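Local coordinates for protein aminomethyltransferase (Bartonella henselae, PDB 3GIR) that belongs to the aminomethyltransferase family, pairing a folate-binding domain with a C-terminal barrel domain, at residues F97-L109 with A281-Y293. Residues are numbered along the deposited sequence; the frame is centred on the assembly and turned at random.
Sequences FLSYALPVDAALL and AVPKNVREKAQFY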
ATOM      1  N   PHE A  97      23.109   5.805   3.748  1.00 19.90           N
ATOM      2  CA  PHE A  97      22.012   6.641   4.129  1.00 18.28           C
ATOM      3  C   PHE A  97      20.716   5.800   4.329  1.00 16.64           C
ATOM      4  O   PHE A  97      19.992   5.935   5.347  1.00 17.97           O
ATOM      5  CB  PHE A  97      21.793   7.711   3.105  1.00 18.06           C
ATOM      6  CG  PHE A  97      20.433   8.348   3.218  1.00 20.06           C
ATOM      7  CD1 PHE A  97      19.982   8.944   4.404  1.00 20.04           C
ATOM      8  CD2 PHE A  97      19.581   8.312   2.118  1.00 19.27           C
ATOM      9  CE1 PHE A  97      18.727   9.470   4.467  1.00 18.17           C
ATOM     10  CE2 PHE A  97      18.284   8.777   2.236  1.00 21.85           C
ATOM     11  CZ  PHE A  97      17.871   9.372   3.366  1.00 20.54           C
ATOM     12  N   LEU A  98      20.432   4.936   3.358  1.00 18.18           N
ATOM     13  CA  LEU A  98      19.200   4.133   3.387  1.00 17.91           C
ATOM     14  C   LEU A  98      19.169   3.181   4.544  1.00 19.62           C
ATOM     15  O   LEU A  98      18.123   2.993   5.160  1.00 20.07           O
ATOM     16  CB  LEU A  98      18.908   3.464   2.022  1.00 18.39           C
ATOM     17  CG  LEU A  98      18.442   4.492   0.986  1.00 18.48           C
ATOM     18  CD1 LEU A  98      18.578   3.797  -0.389  1.00 19.43           C
ATOM     19  CD2 LEU A  98      16.988   4.972   1.249  1.00 19.64           C
ATOM     20  N   SER A  99      20.329   2.615   4.881  1.00 19.77           N
ATOM     21  CA  SER A  99      20.382   1.683   6.030  1.00 20.01           C
ATOM     22  C   SER A  99      20.288   2.374   7.379  1.00 20.75           C
ATOM     23  O   SER A  99      20.024   1.736   8.369  1.00 21.07           O
ATOM     24  CB  SER A  99      21.667   0.848   5.936  1.00 21.62           C
ATOM     25  OG  SER A  99      21.805   0.258   4.689  1.00 24.36           O
ATOM     26  N   TYR A 100      20.472   3.675   7.414  1.00 20.02           N
ATOM     27  CA  TYR A 100      20.172   4.479   8.597  1.00 20.48           C
ATOM     28  C   TYR A 100      18.734   4.968   8.630  1.00 20.57           C
ATOM     29  O   TYR A 100      18.024   4.882   9.642  1.00 20.18           O
ATOM     30  CB  TYR A 100      21.123   5.645   8.634  1.00 20.97           C
ATOM     31  CG  TYR A 100      20.777   6.666   9.681  1.00 20.28           C
ATOM     32  CD1 TYR A 100      20.869   6.360  11.035  1.00 23.78           C
ATOM     33  CD2 TYR A 100      20.358   7.926   9.345  1.00 20.16           C
ATOM     34  CE1 TYR A 100      20.534   7.277  11.993  1.00 23.53           C
ATOM     35  CE2 TYR A 100      20.053   8.873  10.305  1.00 21.78           C
ATOM     36  CZ  TYR A 100      20.168   8.527  11.659  1.00 20.06           C
ATOM     37  OH  TYR A 100      19.815   9.414  12.639  1.00 23.33           O
ATOM     38  N   ALA A 101      18.258   5.453   7.477  1.00 18.73           N
ATOM     39  CA  ALA A 101      16.922   6.035   7.438  1.00 18.27           C
ATOM     40  C   ALA A 101      15.836   5.034   7.639  1.00 18.18           C
ATOM     41  O   ALA A 101      14.796   5.340   8.236  1.00 20.36           O
ATOM     42  CB  ALA A 101      16.658   6.854   6.101  1.00 18.20           C
ATOM     43  N   LEU A 102      16.047   3.838   7.080  1.00 18.49           N
ATOM     44  CA  LEU A 102      15.023   2.775   7.075  1.00 18.37           C
ATOM     45  C   LEU A 102      15.608   1.499   7.650  1.00 19.73           C
ATOM     46  O   LEU A 102      16.823   1.268   7.480  1.00 21.43           O
ATOM     47  CB  LEU A 102      14.592   2.449   5.645  1.00 19.79           C
ATOM     48  CG  LEU A 102      14.040   3.605   4.836  1.00 18.37           C
ATOM     49  CD1 LEU A 102      13.821   3.205   3.349  1.00 22.03           C
ATOM     50  CD2 LEU A 102      12.702   4.145   5.439  1.00 22.48           C
ATOM     51  N   PRO A 103      14.728   0.600   8.131  1.00 19.66           N
ATOM     52  CA  PRO A 103      15.235  -0.693   8.657  1.00 21.12           C
ATOM     53  C   PRO A 103      15.485  -1.727   7.556  1.00 22.65           C
ATOM     54  O   PRO A 103      14.830  -2.769   7.500  1.00 23.86           O
ATOM     55  CB  PRO A 103      14.118  -1.143   9.610  1.00 21.07           C
ATOM     56  CG  PRO A 103      12.876  -0.554   8.983  1.00 21.78           C
ATOM     57  CD  PRO A 103      13.295   0.755   8.338  1.00 20.95           C
ATOM     58  N   VAL A 104      16.494  -1.450   6.728  1.00 23.74           N
ATOM     59  CA  VAL A 104      16.869  -2.263   5.589  1.00 24.06           C
ATOM     60  C   VAL A 104      18.379  -2.425   5.597  1.00 24.62           C
ATOM     61  O   VAL A 104      19.099  -1.653   6.227  1.00 25.43           O
ATOM     62  CB  VAL A 104      16.428  -1.598   4.242  1.00 24.97           C
ATOM     63  CG1 VAL A 104      14.906  -1.320   4.215  1.00 26.89           C
ATOM     64  CG2 VAL A 104      17.217  -0.279   3.949  1.00 25.45           C
ATOM     65  N   ASP A 105      18.857  -3.481   4.976  1.00 26.37           N
ATOM     66  CA  ASP A 105      20.283  -3.567   4.619  1.00 27.12           C
ATOM     67  C   ASP A 105      20.376  -3.267   3.124  1.00 26.28           C
ATOM     68  O   ASP A 105      20.272  -4.135   2.283  1.00 26.95           O
ATOM     69  CB  ASP A 105      20.899  -4.944   4.967  1.00 28.98           C
ATOM     70  CG  ASP A 105      22.426  -4.952   4.794  1.00 33.47           C
ATOM     71  OD1 ASP A 105      22.952  -3.995   4.151  1.00 36.12           O
ATOM     72  OD2 ASP A 105      23.093  -5.920   5.275  1.00 40.61           O
ATOM     73  N   ALA A 106      20.507  -1.990   2.820  1.00 25.29           N
ATOM     74  CA  ALA A 106      20.472  -1.525   1.457  1.00 24.84           C
ATOM     75  C   ALA A 106      21.617  -2.125   0.614  1.00 26.50           C
ATOM     76  O   ALA A 106      21.461  -2.273  -0.594  1.00 26.75           O
ATOM     77  CB  ALA A 106      20.450   0.037   1.408  1.00 24.48           C
ATOM     78  N   ALA A 107      22.739  -2.460   1.253  1.00 26.63           N
ATOM     79  CA  ALA A 107      23.889  -3.003   0.534  1.00 28.47           C
ATOM     80  C   ALA A 107      23.531  -4.391   0.001  1.00 29.34           C
ATOM     81  O   ALA A 107      23.923  -4.756  -1.113  1.00 31.13           O
ATOM     82  CB  ALA A 107      25.151  -3.049   1.460  1.00 28.99           C
ATOM     83  N   LEU A 108      22.722  -5.144   0.732  1.00 31.45           N
ATOM     84  CA  LEU A 108      22.344  -6.520   0.304  1.00 32.64           C
ATOM     85  C   LEU A 108      21.241  -6.530  -0.745  1.00 32.11           C
ATOM     86  O   LEU A 108      21.073  -7.504  -1.444  1.00 33.14           O
ATOM     87  CB  LEU A 108      21.873  -7.366   1.495  1.00 33.51           C
ATOM     88  CG  LEU A 108      22.837  -7.630   2.654  1.00 40.23           C
ATOM     89  CD1 LEU A 108      22.215  -8.652   3.632  1.00 42.74           C
ATOM     90  CD2 LEU A 108      24.271  -8.050   2.192  1.00 44.18           C
ATOM     91  N   LEU A 109      20.452  -5.466  -0.867  1.00 30.43           N
ATOM     92  CA  LEU A 109      19.399  -5.434  -1.883  1.00 28.79           C
ATOM     93  C   LEU A 109      20.033  -5.538  -3.269  1.00 27.88           C
ATOM     94  O   LEU A 109      20.925  -4.770  -3.604  1.00 28.89           O
ATOM     95  CB  LEU A 109      18.625  -4.114  -1.729  1.00 28.36           C
ATOM     96  CG  LEU A 109      17.237  -4.030  -2.297  1.00 29.22           C
ATOM     97  CD1 LEU A 109      16.372  -5.231  -1.827  1.00 29.17           C
ATOM     98  CD2 LEU A 109      16.578  -2.673  -1.992  1.00 29.63           C
ATOM     99  N   ALA A 281       9.026  -7.548   7.872  1.00 23.98           N
ATOM    100  CA  ALA A 281       9.729  -6.674   6.920  1.00 23.47           C
ATOM    101  C   ALA A 281      11.173  -6.339   7.310  1.00 23.36           C
ATOM    102  O   ALA A 281      11.888  -5.726   6.489  1.00 22.62           O
ATOM    103  CB  ALA A 281       8.912  -5.376   6.691  1.00 22.05           C
ATOM    104  N   VAL A 282      11.593  -6.639   8.551  1.00 23.36           N
ATOM    105  CA  VAL A 282      12.919  -6.335   9.059  1.00 24.91           C
ATOM    106  C   VAL A 282      13.590  -7.666   9.357  1.00 27.46           C
ATOM    107  O   VAL A 282      13.245  -8.309  10.354  1.00 27.11           O
ATOM    108  CB  VAL A 282      12.894  -5.497  10.344  1.00 24.83           C
ATOM    109  CG1 VAL A 282      14.276  -5.051  10.781  1.00 25.76           C
ATOM    110  CG2 VAL A 282      12.025  -4.254  10.182  1.00 22.29           C
ATOM    111  N   PRO A 283      14.504  -8.112   8.460  1.00 29.37           N
ATOM    112  CA  PRO A 283      15.198  -9.408   8.650  1.00 30.97           C
ATOM    113  C   PRO A 283      16.090  -9.410   9.883  1.00 31.20           C
ATOM    114  O   PRO A 283      16.402  -8.361  10.433  1.00 30.16           O
ATOM    115  CB  PRO A 283      16.011  -9.593   7.364  1.00 31.06           C
ATOM    116  CG  PRO A 283      15.464  -8.592   6.370  1.00 32.61           C
ATOM    117  CD  PRO A 283      14.849  -7.459   7.179  1.00 31.06           C
ATOM    118  N   LYS A 284      16.409 -10.610  10.360  1.00 33.10           N
ATOM    119  CA  LYS A 284      17.217 -10.794  11.567  1.00 33.72           C
ATOM    120  C   LYS A 284      18.532 -10.027  11.517  1.00 33.29           C
ATOM    121  O   LYS A 284      18.901  -9.403  12.484  1.00 33.90           O
ATOM    122  CB  LYS A 284      17.494 -12.308  11.841  1.00 35.33           C
ATOM    123  N   ASN A 285      19.226 -10.032  10.391  1.00 35.10           N
ATOM    124  CA  ASN A 285      20.544  -9.359  10.324  1.00 35.35           C
ATOM    125  C   ASN A 285      20.433  -7.846  10.553  1.00 33.18           C
ATOM    126  O   ASN A 285      21.267  -7.200  11.187  1.00 33.23           O
ATOM    127  CB  ASN A 285      21.338  -9.717   9.025  1.00 37.55           C
ATOM    128  CG  ASN A 285      20.980  -8.850   7.781  1.00 41.38           C
ATOM    129  OD1 ASN A 285      19.914  -9.024   7.170  1.00 49.26           O
ATOM    130  ND2 ASN A 285      21.927  -7.964   7.357  1.00 45.32           N
ATOM    131  N   VAL A 286      19.332  -7.294  10.087  1.00 31.51           N
ATOM    132  CA  VAL A 286      19.107  -5.877  10.248  1.00 29.44           C
ATOM    133  C   VAL A 286      18.772  -5.561  11.691  1.00 29.73           C
ATOM    134  O   VAL A 286      19.156  -4.506  12.217  1.00 28.45           O
ATOM    135  CB  VAL A 286      17.941  -5.418   9.302  1.00 28.43           C
ATOM    136  CG1 VAL A 286      17.630  -3.916   9.561  1.00 28.27           C
ATOM    137  CG2 VAL A 286      18.300  -5.698   7.800  1.00 29.46           C
ATOM    138  N   ARG A 287      18.002  -6.450  12.318  1.00 30.22           N
ATOM    139  CA  ARG A 287      17.674  -6.300  13.739  1.00 32.16           C
ATOM    140  C   ARG A 287      18.926  -6.375  14.591  1.00 33.23           C
ATOM    141  O   ARG A 287      19.127  -5.591  15.513  1.00 32.51           O
ATOM    142  CB  ARG A 287      16.693  -7.395  14.187  1.00 32.50           C
ATOM    143  CG  ARG A 287      15.302  -7.325  13.567  1.00 31.46           C
ATOM    144  CD  ARG A 287      14.383  -8.434  14.099  1.00 34.22           C
ATOM    145  NE  ARG A 287      13.275  -8.691  13.182  1.00 36.43           N
ATOM    146  CZ  ARG A 287      12.223  -9.467  13.423  1.00 39.62           C
ATOM    147  NH1 ARG A 287      12.092 -10.104  14.580  1.00 40.86           N
ATOM    148  NH2 ARG A 287      11.289  -9.606  12.488  1.00 41.94           N
ATOM    149  N   GLU A 288      19.790  -7.295  14.218  1.00 36.36           N
ATOM    150  CA  GLU A 288      21.018  -7.530  14.985  1.00 38.29           C
ATOM    151  C   GLU A 288      22.012  -6.394  14.827  1.00 38.12           C
ATOM    152  O   GLU A 288      22.619  -5.975  15.809  1.00 37.66           O
ATOM    153  CB  GLU A 288      21.589  -8.898  14.638  1.00 40.27           C
ATOM    154  CG  GLU A 288      20.674  -9.984  15.229  1.00 45.71           C
ATOM    155  CD  GLU A 288      21.100 -11.428  14.963  1.00 52.36           C
ATOM    156  OE1 GLU A 288      21.981 -11.658  14.086  1.00 57.30           O
ATOM    157  OE2 GLU A 288      20.500 -12.328  15.624  1.00 55.06           O
ATOM    158  N   LYS A 289      22.125  -5.836  13.622  1.00 37.72           N
ATOM    159  CA  LYS A 289      22.977  -4.668  13.420  1.00 37.81           C
ATOM    160  C   LYS A 289      22.408  -3.418  14.100  1.00 36.66           C
ATOM    161  O   LYS A 289      23.141  -2.588  14.626  1.00 36.98           O
ATOM    162  CB  LYS A 289      23.166  -4.421  11.936  1.00 38.78           C
ATOM    163  CG  LYS A 289      24.420  -5.071  11.391  1.00 43.19           C
ATOM    164  CD  LYS A 289      24.644  -4.749   9.918  1.00 45.79           C
ATOM    165  CE  LYS A 289      23.699  -5.541   9.021  1.00 47.50           C
ATOM    166  NZ  LYS A 289      24.365  -5.814   7.702  1.00 50.17           N
ATOM    167  N   ALA A 290      21.076  -3.265  14.061  1.00 34.76           N
ATOM    168  CA  ALA A 290      20.422  -2.180  14.783  1.00 33.31           C
ATOM    169  C   ALA A 290      20.954  -0.808  14.414  1.00 31.84           C
ATOM    170  O   ALA A 290      21.070   0.051  15.272  1.00 34.24           O
ATOM    171  CB  ALA A 290      20.521  -2.395  16.317  1.00 32.24           C
ATOM    172  N   GLN A 291      21.177  -0.560  13.130  1.00 32.04           N
ATOM    173  CA  GLN A 291      21.759   0.731  12.719  1.00 32.10           C
ATOM    174  C   GLN A 291      20.714   1.747  12.208  1.00 29.00           C
ATOM    175  O   GLN A 291      21.058   2.881  11.931  1.00 28.31           O
ATOM    176  CB  GLN A 291      22.907   0.545  11.749  1.00 33.82           C
ATOM    177  CG  GLN A 291      22.534   0.001  10.404  1.00 37.77           C
ATOM    178  CD  GLN A 291      23.717  -0.180   9.439  1.00 44.54           C
ATOM    179  OE1 GLN A 291      24.181  -1.315   9.189  1.00 49.79           O
ATOM    180  NE2 GLN A 291      24.185   0.931   8.865  1.00 48.38           N
ATOM    181  N   PHE A 292      19.468   1.315  12.082  1.00 26.32           N
ATOM    182  CA  PHE A 292      18.427   2.207  11.576  1.00 23.71           C
ATOM    183  C   PHE A 292      17.831   3.100  12.642  1.00 22.74           C
ATOM    184  O   PHE A 292      17.768   2.741  13.851  1.00 22.80           O
ATOM    185  CB  PHE A 292      17.310   1.418  10.900  1.00 23.93           C
ATOM    186  CG  PHE A 292      16.631   0.380  11.771  1.00 23.89           C
ATOM    187  CD1 PHE A 292      15.498   0.662  12.456  1.00 23.08           C
ATOM    188  CD2 PHE A 292      17.085  -0.927  11.806  1.00 24.20           C
ATOM    189  CE1 PHE A 292      14.861  -0.306  13.234  1.00 24.58           C
ATOM    190  CE2 PHE A 292      16.391  -1.879  12.568  1.00 26.63           C
ATOM    191  CZ  PHE A 292      15.301  -1.532  13.253  1.00 26.43           C
ATOM    192  N   TYR A 293      17.317   4.242  12.199  1.00 21.80           N
ATOM    193  CA  TYR A 293      16.577   5.192  13.010  1.00 21.01           C
ATOM    194  C   TYR A 293      15.317   4.501  13.592  1.00 22.16           C
ATOM    195  O   TYR A 293      14.514   3.963  12.853  1.00 22.47           O
ATOM    196  CB  TYR A 293      16.170   6.405  12.147  1.00 23.21           C
ATOM    197  CG  TYR A 293      15.729   7.606  12.936  1.00 21.84           C
ATOM    198  CD1 TYR A 293      16.600   8.678  13.148  1.00 27.29           C
ATOM    199  CD2 TYR A 293      14.502   7.661  13.544  1.00 24.47           C
ATOM    200  CE1 TYR A 293      16.223   9.776  13.939  1.00 30.78           C
ATOM    201  CE2 TYR A 293      14.097   8.767  14.292  1.00 25.64           C
ATOM    202  CZ  TYR A 293      14.974   9.819  14.509  1.00 31.40           C
ATOM    203  OH  TYR A 293      14.561  10.891  15.268  1.00 34.18           O
TER
HETATM  204  O   HOH W   1      13.283   4.291  10.300  1.00 19.29           O
HETATM  205  O   HOH W   2      12.356  -3.144   6.168  1.00 37.10           O
HETATM  206  O   HOH W   3      14.596  -5.104   5.271  1.00 47.28           O
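Phe292 holds CG between its backbone N and carbonyl carbon (chi1 58°), which turns one ring face to Pro103; Asp105, its CG anti to the backbone N (chi1 -171°), reaches helix 284-289. Pro103 CB sits 3.5 Å from the centroid of the Phe292 ring, almost on the ring normal, a CH-pi contact. The proline, centre of an inverse gamma turn, also meets Val282, its CB 3.8 Å from Val282 CG2, while Val286 lays CG1 against Pro103 O and CG2 against Asp105 N. Lys289, bent at chi3 and chi4, brings NZ 2.7 Å from Asp105 OD2 in a salt bridge that meets the carboxylate from above its plane; Asn285 ND2 adds a weak hydrogen bond to the same oxygen. Tyr293 N donates a nearly straight bond (168°) to Tyr100 O, 2.7 Å away. Their side chains run alongside, Tyr100 OH reaching the edge of the Tyr293 ring at CD1 (3.3 Å). One water links Ala101 O to Tyr293 O. The contact joins the end of helix 94-101 and the turn after it to helix 284-289 and the loop that follows; Pro103 and Val282 touch strand 114-120, Val104 strand 126-136, and Arg159 of helix 149-159 makes a cation-pi contact with Tyr293.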